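Local coordinates for protein multicopper oxidase (Arthrobacter sp. FB24, PDB 3GDC) that probably oxidises phenol-like substrates at one copper centre and passes the electrons to other coppers that reduce dioxygen to water, as laccase-type multicopper oxidases do, at residues M165-N170 with V205-I210; F228-T233 with G254-R259; T14-D19 with R62-T67. All coordinates share one frame; numbering follows the deposited sequence.

Contact 1. Residues M165-N170 with V205-I210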
loop_
_atom_site.group_PDB
_atom_site.type_symbol
_atom_site.label_atom_id
_atom_site.label_comp_id
_atom_site.label_asym_id
_atom_site.label_seq_id
_atom_site.Cartn_x
_atom_site.Cartn_y
_atom_site.Cartn_z
ATOM N N MET A 165 -15.579 -18.212 1.449
ATOM C CA MET A 165 -16.248 -17.269 0.561
ATOM C C MET A 165 -15.259 -16.467 -0.281
ATOM O O MET A 165 -14.047 -16.465 -0.012
ATOM C CB MET A 165 -17.176 -16.338 1.352
ATOM C CG MET A 165 -16.555 -15.728 2.569
ATOM S SD MET A 165 -17.751 -14.782 3.550
ATOM C CE MET A 165 -18.644 -16.078 4.364
ATOM N N VAL A 166 -15.794 -15.820 -1.313
ATOM C CA VAL A 166 -15.022 -14.970 -2.213
ATOM C C VAL A 166 -15.643 -13.575 -2.284
ATOM O O VAL A 166 -16.862 -13.416 -2.386
ATOM C CB VAL A 166 -14.829 -15.602 -3.646
ATOM C CG1 VAL A 166 -16.158 -15.923 -4.327
ATOM C CG2 VAL A 166 -13.954 -14.715 -4.534
ATOM N N MET A 167 -14.775 -12.572 -2.216
ATOM C CA MET A 167 -15.185 -11.174 -2.295
ATOM C C MET A 167 -14.330 -10.430 -3.312
ATOM O O MET A 167 -13.119 -10.237 -3.104
ATOM C CB MET A 167 -15.058 -10.509 -0.919
ATOM C CG MET A 167 -16.066 -11.039 0.082
ATOM S SD MET A 167 -16.056 -10.054 1.586
ATOM C CE MET A 167 -17.492 -10.766 2.421
ATOM N N VAL A 168 -14.962 -10.008 -4.402
ATOM C CA VAL A 168 -14.276 -9.244 -5.436
ATOM C C VAL A 168 -14.711 -7.774 -5.328
ATOM O O VAL A 168 -15.903 -7.448 -5.440
ATOM C CB VAL A 168 -14.550 -9.786 -6.856
ATOM C CG1 VAL A 168 -13.784 -8.968 -7.892
ATOM C CG2 VAL A 168 -14.191 -11.292 -6.959
ATOM N N MET A 169 -13.735 -6.908 -5.077
ATOM C CA MET A 169 -13.981 -5.477 -4.908
ATOM C C MET A 169 -13.787 -4.789 -6.246
ATOM O O MET A 169 -12.715 -4.901 -6.857
ATOM C CB MET A 169 -13.010 -4.874 -3.877
ATOM C CG MET A 169 -13.038 -5.515 -2.509
ATOM S SD MET A 169 -11.869 -4.737 -1.367
ATOM C CE MET A 169 -10.292 -5.223 -2.102
ATOM N N ASN A 170 -14.813 -4.075 -6.709
ATOM C CA ASN A 170 -14.733 -3.399 -7.997
ATOM C C ASN A 170 -15.300 -1.980 -7.962
ATOM O O ASN A 170 -15.707 -1.478 -6.903
ATOM C CB ASN A 170 -15.459 -4.214 -9.086
ATOM C CG ASN A 170 -16.977 -4.246 -8.883
ATOM O OD1 ASN A 170 -17.489 -3.638 -7.947
ATOM N ND2 ASN A 170 -17.695 -4.944 -9.765
ATOM N N VAL A 205 -14.093 -18.624 9.452
ATOM C CA VAL A 205 -14.510 -18.013 8.192
ATOM C C VAL A 205 -13.251 -17.690 7.378
ATOM O O VAL A 205 -12.319 -17.095 7.906
ATOM C CB VAL A 205 -15.346 -16.733 8.448
ATOM C CG1 VAL A 205 -15.657 -16.003 7.124
ATOM C CG2 VAL A 205 -16.631 -17.074 9.212
ATOM N N ARG A 206 -13.221 -18.110 6.109
ATOM C CA ARG A 206 -12.082 -17.882 5.233
ATOM C C ARG A 206 -12.573 -17.123 3.998
ATOM O O ARG A 206 -13.432 -17.606 3.255
ATOM C CB ARG A 206 -11.416 -19.216 4.824
ATOM C CG ARG A 206 -10.274 -19.092 3.824
ATOM C CD ARG A 206 -9.524 -20.428 3.608
ATOM N NE ARG A 206 -8.887 -20.880 4.846
ATOM C CZ ARG A 206 -8.839 -22.148 5.263
ATOM N NH1 ARG A 206 -9.380 -23.112 4.536
ATOM N NH2 ARG A 206 -8.247 -22.442 6.419
ATOM N N ILE A 207 -12.025 -15.936 3.793
ATOM C CA ILE A 207 -12.450 -15.082 2.693
ATOM C C ILE A 207 -11.310 -14.916 1.693
ATOM O O ILE A 207 -10.202 -14.536 2.064
ATOM C CB ILE A 207 -12.872 -13.673 3.207
ATOM C CG1 ILE A 207 -13.943 -13.781 4.298
ATOM C CG2 ILE A 207 -13.349 -12.790 2.032
ATOM C CD1 ILE A 207 -14.177 -12.457 5.068
ATOM N N HIS A 208 -11.601 -15.174 0.424
ATOM C CA HIS A 208 -10.679 -14.839 -0.651
ATOM C C HIS A 208 -11.033 -13.444 -1.158
ATOM O O HIS A 208 -12.040 -13.273 -1.839
ATOM C CB HIS A 208 -10.794 -15.866 -1.775
ATOM C CG HIS A 208 -10.482 -17.250 -1.317
ATOM N ND1 HIS A 208 -9.202 -17.757 -1.297
ATOM C CD2 HIS A 208 -11.280 -18.209 -0.792
ATOM C CE1 HIS A 208 -9.229 -18.984 -0.806
ATOM N NE2 HIS A 208 -10.475 -19.278 -0.482
ATOM N N LEU A 209 -10.189 -12.466 -0.844
ATOM C CA LEU A 209 -10.478 -11.061 -1.180
ATOM C C LEU A 209 -9.616 -10.603 -2.330
ATOM O O LEU A 209 -8.389 -10.652 -2.233
ATOM C CB LEU A 209 -10.202 -10.161 0.034
ATOM C CG LEU A 209 -10.456 -8.666 -0.188
ATOM C CD1 LEU A 209 -11.945 -8.413 -0.244
ATOM C CD2 LEU A 209 -9.813 -7.887 0.953
ATOM N N ILE A 210 -10.257 -10.144 -3.401
ATOM C CA ILE A 210 -9.566 -9.793 -4.634
ATOM C C ILE A 210 -9.921 -8.385 -5.052
ATOM O O ILE A 210 -11.100 -8.053 -5.156
ATOM C CB ILE A 210 -9.972 -10.746 -5.780
ATOM C CG1 ILE A 210 -9.653 -12.184 -5.390
ATOM C CG2 ILE A 210 -9.297 -10.346 -7.092
ATOM C CD1 ILE A 210 -10.501 -13.211 -6.102
#
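The carbonyl oxygen of Met165 meets three groups of the neighbouring strand, one of them a hydrogen-bond donor. His208 N donates to Met165 O over 2.8 Å in an almost straight bond (174°), Ile207 CA offers a C-H contact to it, and the His208 ring brings its edge to the same oxygen, CD2 lying 3.4 Å from Met165 O. The ring nitrogens are held elsewhere, ND1 by Thr128 and NE2 by Glu164, which fixes the rotation that presents this edge. Further along, Met167 N donates to His208 O (2.8 Å) and Met167 O accepts from Ile210 N, so that Met167 straddles Leu209 as parallel pairing requires. These are two inner strands of the mixed sheet in a cupredoxin-like beta sandwich, and Phe221 of the opposing sheet packs on Met167 and Leu209. On that face the methionines interleave with aliphatic branches: Met165 CG runs alongside Ile207 CG1 at 3.7 Å, and Met167 CG meets Ile207 CG2 at 3.8 Å. Met169 keeps CG anti to its carbonyl carbon and then bends at SD (chi3 -68°), which brings CE to 3.9 Å from Leu209 CG while SD rests on CD1. With an alanine here, Leu209 would probably lose this cover and a gap would open beside Trp280. On the opposite face, which also bears His208, Ile210 CD1 lies 4.1 Å from Val166 CG2.

Contact 2. Residues F228-T233 with G254-R259; sequences FHYYPT and GILELR
His229 and Glu257 exchange backbone N-H and C=O both ways, each donor lying in the carbonyl plane of its acceptor. Tyr231 and Ile255 also bond both ways, Tyr231 N in the plane of the Ile255 carbonyl at 2.8 Å from its O, Ile255 N tilted from that of Tyr231. Between these antiparallel pairs Tyr230 and Leu256 form a non-hydrogen-bonded pair, where Leu256 CA sends a C-H contact to His229 O.

The apolar contacts centre on Leu256, whose two methyls serve two aromatic rings in different ways. CD1 sits over the middle of the Phe228 face, 3.6 Å from the ring centroid and 7° off its normal, a clear CH-pi contact. CD2 instead meets the edge of Tyr230, 3.5 Å from CD1 of that ring. With CG between the backbone N and the carbonyl carbon (chi1 50°), Phe228 lies side by side with the leucine. Tyr230 ends at Gly254, where any side chain would run into its hydroxyl, itself bonded to Gln248.

The side chains of His229, Tyr231 and Glu257 lie on the other face. The Glu257 carboxylate crosses Tyr231 with the planes 45° apart, CD 3.7 Å from Tyr231 CE2, while OE2 is paired with Arg206. One water links a main-chain oxygen, Glu257 O, to His229 ND1 (2.9 Å each); a second donates to Glu257 OE1.

Beyond the strand, Thr233 OG1 is hydrogen-bonded to OG1 of Thr243 of the second subunit. An apolar face turned to strands 218-223 and 245-249, backed by a more polar outer one, is typical of a sheet in a cupredoxin-like beta sandwich.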
loop_
_atom_site.group_PDB
_atom_site.type_symbol
_atom_site.label_atom_id
_atom_site.label_comp_id
_atom_site.label_asym_id
_atom_site.label_seq_id
_atom_site.Cartn_x
_atom_site.Cartn_y
_atom_site.Cartn_z
ATOM N N PHE A 228 -8.517 -10.319 11.779
ATOM C CA PHE A 228 -8.298 -11.489 10.926
ATOM C C PHE A 228 -6.816 -11.701 10.685
ATOM O O PHE A 228 -6.032 -10.753 10.759
ATOM C CB PHE A 228 -9.046 -11.344 9.589
ATOM C CG PHE A 228 -8.803 -10.035 8.884
ATOM C CD1 PHE A 228 -7.696 -9.869 8.055
ATOM C CD2 PHE A 228 -9.706 -8.970 9.029
ATOM C CE1 PHE A 228 -7.457 -8.663 7.399
ATOM C CE2 PHE A 228 -9.479 -7.768 8.368
ATOM C CZ PHE A 228 -8.351 -7.619 7.548
ATOM N N HIS A 229 -6.434 -12.950 10.403
ATOM C CA HIS A 229 -5.109 -13.228 9.881
ATOM C C HIS A 229 -5.150 -13.053 8.382
ATOM O O HIS A 229 -6.111 -13.468 7.736
ATOM C CB HIS A 229 -4.649 -14.643 10.244
ATOM C CG HIS A 229 -4.181 -14.765 11.662
ATOM N ND1 HIS A 229 -4.985 -15.238 12.676
ATOM C CD2 HIS A 229 -3.004 -14.431 12.237
ATOM C CE1 HIS A 229 -4.313 -15.212 13.815
ATOM N NE2 HIS A 229 -3.108 -14.725 13.576
ATOM N N TYR A 230 -4.133 -12.404 7.832
ATOM C CA TYR A 230 -4.107 -12.142 6.404
ATOM C C TYR A 230 -2.946 -12.859 5.715
ATOM O O TYR A 230 -1.807 -12.816 6.192
ATOM C CB TYR A 230 -4.051 -10.637 6.124
ATOM C CG TYR A 230 -4.102 -10.297 4.662
ATOM C CD1 TYR A 230 -5.253 -10.538 3.906
ATOM C CD2 TYR A 230 -3.007 -9.726 4.028
ATOM C CE1 TYR A 230 -5.301 -10.220 2.553
ATOM C CE2 TYR A 230 -3.051 -9.401 2.678
ATOM C CZ TYR A 230 -4.192 -9.648 1.951
ATOM O OH TYR A 230 -4.229 -9.339 0.614
ATOM N N TYR A 231 -3.256 -13.511 4.600
ATOM C CA TYR A 231 -2.280 -14.259 3.818
ATOM C C TYR A 231 -2.224 -13.678 2.417
ATOM O O TYR A 231 -3.078 -14.010 1.595
ATOM C CB TYR A 231 -2.685 -15.735 3.702
ATOM C CG TYR A 231 -2.885 -16.470 4.998
ATOM C CD1 TYR A 231 -1.946 -17.400 5.433
ATOM C CD2 TYR A 231 -4.031 -16.278 5.766
ATOM C CE1 TYR A 231 -2.127 -18.089 6.610
ATOM C CE2 TYR A 231 -4.229 -16.975 6.960
ATOM C CZ TYR A 231 -3.271 -17.873 7.369
ATOM O OH TYR A 231 -3.445 -18.573 8.530
ATOM N N PRO A 232 -1.244 -12.794 2.147
ATOM C CA PRO A 232 -1.137 -12.112 0.855
ATOM C C PRO A 232 -1.022 -13.123 -0.280
ATOM O O PRO A 232 -0.189 -14.026 -0.209
ATOM C CB PRO A 232 0.161 -11.300 0.967
ATOM C CG PRO A 232 0.519 -11.284 2.389
ATOM C CD PRO A 232 -0.206 -12.369 3.107
ATOM N N THR A 233 -1.872 -12.969 -1.296
ATOM C CA THR A 233 -1.949 -13.861 -2.464
ATOM C C THR A 233 -2.321 -15.321 -2.109
ATOM O O THR A 233 -2.398 -16.173 -3.003
ATOM C CB THR A 233 -0.646 -13.794 -3.335
ATOM O OG1 THR A 233 -0.119 -12.453 -3.311
ATOM C CG2 THR A 233 -0.937 -14.188 -4.802
ATOM N N GLY A 254 -5.756 -11.781 -1.515
ATOM C CA GLY A 254 -5.263 -12.577 -0.395
ATOM C C GLY A 254 -6.372 -13.301 0.325
ATOM O O GLY A 254 -7.543 -13.199 -0.053
ATOM N N ILE A 255 -5.999 -14.038 1.363
ATOM C CA ILE A 255 -6.964 -14.744 2.180
ATOM C C ILE A 255 -7.048 -14.087 3.549
ATOM O O ILE A 255 -6.014 -13.773 4.148
ATOM C CB ILE A 255 -6.592 -16.236 2.348
ATOM C CG1 ILE A 255 -6.535 -16.906 0.971
ATOM C CG2 ILE A 255 -7.583 -16.928 3.280
ATOM C CD1 ILE A 255 -6.011 -18.354 0.987
ATOM N N LEU A 256 -8.277 -13.869 4.020
ATOM C CA LEU A 256 -8.510 -13.447 5.398
ATOM C C LEU A 256 -9.132 -14.608 6.156
ATOM O O LEU A 256 -10.031 -15.277 5.637
ATOM C CB LEU A 256 -9.456 -12.244 5.500
ATOM C CG LEU A 256 -9.765 -11.193 4.432
ATOM C CD1 LEU A 256 -10.134 -9.883 5.111
ATOM C CD2 LEU A 256 -8.692 -10.965 3.380
ATOM N N GLU A 257 -8.669 -14.834 7.379
ATOM C CA GLU A 257 -9.240 -15.869 8.237
ATOM C C GLU A 257 -9.633 -15.285 9.579
ATOM O O GLU A 257 -8.831 -14.592 10.220
ATOM C CB GLU A 257 -8.253 -17.020 8.449
ATOM C CG GLU A 257 -7.893 -17.774 7.175
ATOM C CD GLU A 257 -7.193 -19.100 7.453
ATOM O OE1 GLU A 257 -6.940 -19.407 8.636
ATOM O OE2 GLU A 257 -6.905 -19.834 6.478
ATOM N N LEU A 258 -10.867 -15.543 9.993
ATOM C CA LEU A 258 -11.293 -15.136 11.325
ATOM C C LEU A 258 -12.395 -15.999 11.931
ATOM O O LEU A 258 -13.044 -16.774 11.241
ATOM C CB LEU A 258 -11.707 -13.660 11.323
ATOM C CG LEU A 258 -13.002 -13.233 10.636
ATOM C CD1 LEU A 258 -13.293 -11.809 11.081
ATOM C CD2 LEU A 258 -12.883 -13.288 9.126
ATOM N N ARG A 259 -12.581 -15.851 13.244
ATOM C CA ARG A 259 -13.722 -16.419 13.957
ATOM C C ARG A 259 -14.392 -15.257 14.687
ATOM O O ARG A 259 -13.726 -14.544 15.436
ATOM C CB ARG A 259 -13.266 -17.469 14.975
ATOM C CG ARG A 259 -12.428 -18.585 14.395
ATOM C CD ARG A 259 -11.911 -19.517 15.490
ATOM N NE ARG A 259 -11.167 -20.653 14.933
ATOM C CZ ARG A 259 -11.709 -21.825 14.601
ATOM N NH1 ARG A 259 -13.010 -22.047 14.767
ATOM N NH2 ARG A 259 -10.939 -22.791 14.104
HETATM O O HOH W 1 -7.757 -16.008 12.452
HETATM O O HOH W 2 -5.872 -18.087 10.903
#

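Contact 3. Residues T14-D19 with R62-T67; sequences TAILRD and RIPGPT
Ile16 reaches from the helix toward the loop 62-67, and the carbons beyond CB are shared between Arg62 and Pro64. CG1, anti to the carbonyl carbon (chi1 -69°), sits over the centre of one guanidinium face of Arg62, 3.8 Å from CZ. CG2 meets the ring of Pro64, 3.8 Å from its CG, and CD1 goes on to Pro64 CD at 3.9 Å. The proline follows a cis peptide bond.

The guanidinium is thus sandwiched, with Ile16 on one face and Pro66 CA on the opposite one. At its edge NH2 forms a salt bridge with Asp19 OD2 (3.0 Å), the carboxylate and guanidinium planes standing 66° apart. NH1 donates to Gly65 O, from well above the carbonyl plane, which ties the arginine back to its own loop.

One water is held by four groups: it donates to Ile16 O and Asp19 O, and accepts from Arg62 NH1 and from Thr67 OG1 (2.6 Å). A second connects Asp19 O with Thr67 N. The C-terminal part of helix 13-18 and the Asp19 that follows are thereby seated, partly through water, on the Pro-Gly-Pro-Thr loop that leads into strand 67-71, a sequence characteristic of the first cupredoxin domain in multicopper oxidases.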
loop_
_atom_site.group_PDB
_atom_site.type_symbol
_atom_site.label_atom_id
_atom_site.label_comp_id
_atom_site.label_asym_id
_atom_site.label_seq_id
_atom_site.Cartn_x
_atom_site.Cartn_y
_atom_site.Cartn_z
ATOM N N THR A 14 -24.821 -12.371 -3.270
ATOM C CA THR A 14 -24.876 -13.386 -2.210
ATOM C C THR A 14 -24.533 -14.768 -2.756
ATOM O O THR A 14 -23.769 -15.509 -2.138
ATOM C CB THR A 14 -26.253 -13.403 -1.492
ATOM O OG1 THR A 14 -26.414 -12.170 -0.786
ATOM C CG2 THR A 14 -26.339 -14.536 -0.474
ATOM N N ALA A 15 -25.100 -15.101 -3.913
ATOM C CA ALA A 15 -24.802 -16.366 -4.576
ATOM C C ALA A 15 -23.319 -16.425 -4.965
ATOM O O ALA A 15 -22.633 -17.431 -4.715
ATOM C CB ALA A 15 -25.684 -16.534 -5.795
ATOM N N ILE A 16 -22.830 -15.332 -5.542
ATOM C CA ILE A 16 -21.422 -15.215 -5.961
ATOM C C ILE A 16 -20.468 -15.453 -4.789
ATOM O O ILE A 16 -19.424 -16.102 -4.933
ATOM C CB ILE A 16 -21.167 -13.839 -6.627
ATOM C CG1 ILE A 16 -21.895 -13.796 -7.978
ATOM C CG2 ILE A 16 -19.653 -13.561 -6.788
ATOM C CD1 ILE A 16 -21.730 -12.501 -8.756
ATOM N N LEU A 17 -20.852 -14.937 -3.622
ATOM C CA LEU A 17 -20.057 -15.026 -2.414
ATOM C C LEU A 17 -19.582 -16.455 -2.110
ATOM O O LEU A 17 -18.458 -16.653 -1.641
ATOM C CB LEU A 17 -20.867 -14.472 -1.239
ATOM C CG LEU A 17 -20.253 -14.283 0.135
ATOM C CD1 LEU A 17 -19.211 -13.158 0.095
ATOM C CD2 LEU A 17 -21.394 -13.941 1.082
ATOM N N ARG A 18 -20.415 -17.447 -2.408
ATOM C CA ARG A 18 -20.093 -18.827 -2.058
ATOM C C ARG A 18 -20.086 -19.808 -3.238
ATOM O O ARG A 18 -19.982 -21.020 -3.041
ATOM C CB ARG A 18 -21.025 -19.313 -0.951
ATOM C CG ARG A 18 -20.822 -18.596 0.376
ATOM C CD ARG A 18 -21.739 -19.181 1.436
ATOM N NE ARG A 18 -21.554 -18.551 2.744
ATOM C CZ ARG A 18 -22.269 -17.530 3.203
ATOM N NH1 ARG A 18 -23.235 -16.998 2.467
ATOM N NH2 ARG A 18 -22.015 -17.045 4.414
ATOM N N ASP A 19 -20.148 -19.276 -4.456
ATOM C CA ASP A 19 -20.178 -20.104 -5.668
ATOM C C ASP A 19 -18.756 -20.368 -6.202
ATOM O O ASP A 19 -18.238 -19.606 -7.012
ATOM C CB ASP A 19 -21.058 -19.424 -6.733
ATOM C CG ASP A 19 -21.246 -20.269 -7.993
ATOM O OD1 ASP A 19 -20.698 -21.389 -8.074
ATOM O OD2 ASP A 19 -21.965 -19.802 -8.903
ATOM N N ARG A 62 -22.278 -12.493 -15.734
ATOM C CA ARG A 62 -22.201 -12.036 -14.344
ATOM C C ARG A 62 -20.925 -11.231 -14.133
ATOM O O ARG A 62 -19.898 -11.485 -14.784
ATOM C CB ARG A 62 -22.232 -13.227 -13.374
ATOM C CG ARG A 62 -21.171 -14.279 -13.662
ATOM C CD ARG A 62 -20.331 -14.533 -12.404
ATOM N NE ARG A 62 -20.851 -15.634 -11.661
ATOM C CZ ARG A 62 -20.336 -16.152 -10.553
ATOM N NH1 ARG A 62 -19.239 -15.665 -9.963
ATOM N NH2 ARG A 62 -20.971 -17.168 -10.023
ATOM N N ILE A 63 -21.009 -10.253 -13.230
ATOM C CA ILE A 63 -19.867 -9.463 -12.793
ATOM C C ILE A 63 -19.837 -9.519 -11.268
ATOM O O ILE A 63 -20.812 -9.117 -10.642
ATOM C CB ILE A 63 -20.002 -7.968 -13.225
ATOM C CG1 ILE A 63 -20.106 -7.838 -14.745
ATOM C CG2 ILE A 63 -18.818 -7.181 -12.714
ATOM C CD1 ILE A 63 -20.386 -6.416 -15.222
ATOM N N PRO A 64 -18.747 -10.049 -10.659
ATOM C CA PRO A 64 -17.569 -10.651 -11.296
ATOM C C PRO A 64 -17.950 -11.924 -12.052
ATOM O O PRO A 64 -19.027 -12.491 -11.804
ATOM C CB PRO A 64 -16.667 -11.020 -10.101
ATOM C CG PRO A 64 -17.648 -11.186 -8.938
ATOM C CD PRO A 64 -18.647 -10.091 -9.189
ATOM N N GLY A 65 -17.047 -12.372 -12.925
ATOM C CA GLY A 65 -17.187 -13.632 -13.650
ATOM C C GLY A 65 -17.110 -14.835 -12.720
ATOM O O GLY A 65 -16.996 -14.685 -11.501
ATOM N N PRO A 66 -17.234 -16.048 -13.281
ATOM C CA PRO A 66 -17.154 -17.268 -12.478
ATOM C C PRO A 66 -15.925 -17.290 -11.571
ATOM O O PRO A 66 -14.828 -16.891 -11.990
ATOM C CB PRO A 66 -17.042 -18.374 -13.534
ATOM C CG PRO A 66 -17.734 -17.809 -14.728
ATOM C CD PRO A 66 -17.502 -16.326 -14.706
ATOM N N THR A 67 -16.103 -17.749 -10.339
ATOM C CA THR A 67 -14.960 -17.988 -9.479
ATOM C C THR A 67 -14.487 -19.414 -9.755
ATOM O O THR A 67 -15.151 -20.376 -9.367
ATOM C CB THR A 67 -15.317 -17.812 -7.996
ATOM O OG1 THR A 67 -15.831 -16.481 -7.801
ATOM C CG2 THR A 67 -14.082 -18.011 -7.135
HETATM O O HOH W 3 -18.364 -16.959 -7.248
HETATM O O HOH W 4 -18.583 -19.010 -9.719
#

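Overall arrangement
Along the chain the order is contact 3, contact 1, contact 2, each closing before the next opens. Contacts 1 and 2 belong to one mixed sheet, in which strands 163-172, 205-211, 253-258 and 228-232 follow one another; their centres are about 10 Å apart, and the shared boundary is bridged by the salt bridge of Arg206 with Glu257, among other contacts. Contact 3 lies about 10 Å from contact 1, centre to centre, on its other side, where Leu17 O probably accepts a bond from Val166 N. Contacts 2 and 3 do not touch, their centres being about 19 Å apart. Helix 13-18 thus lies between a loop of the first cupredoxin-like domain and the sheet of the second.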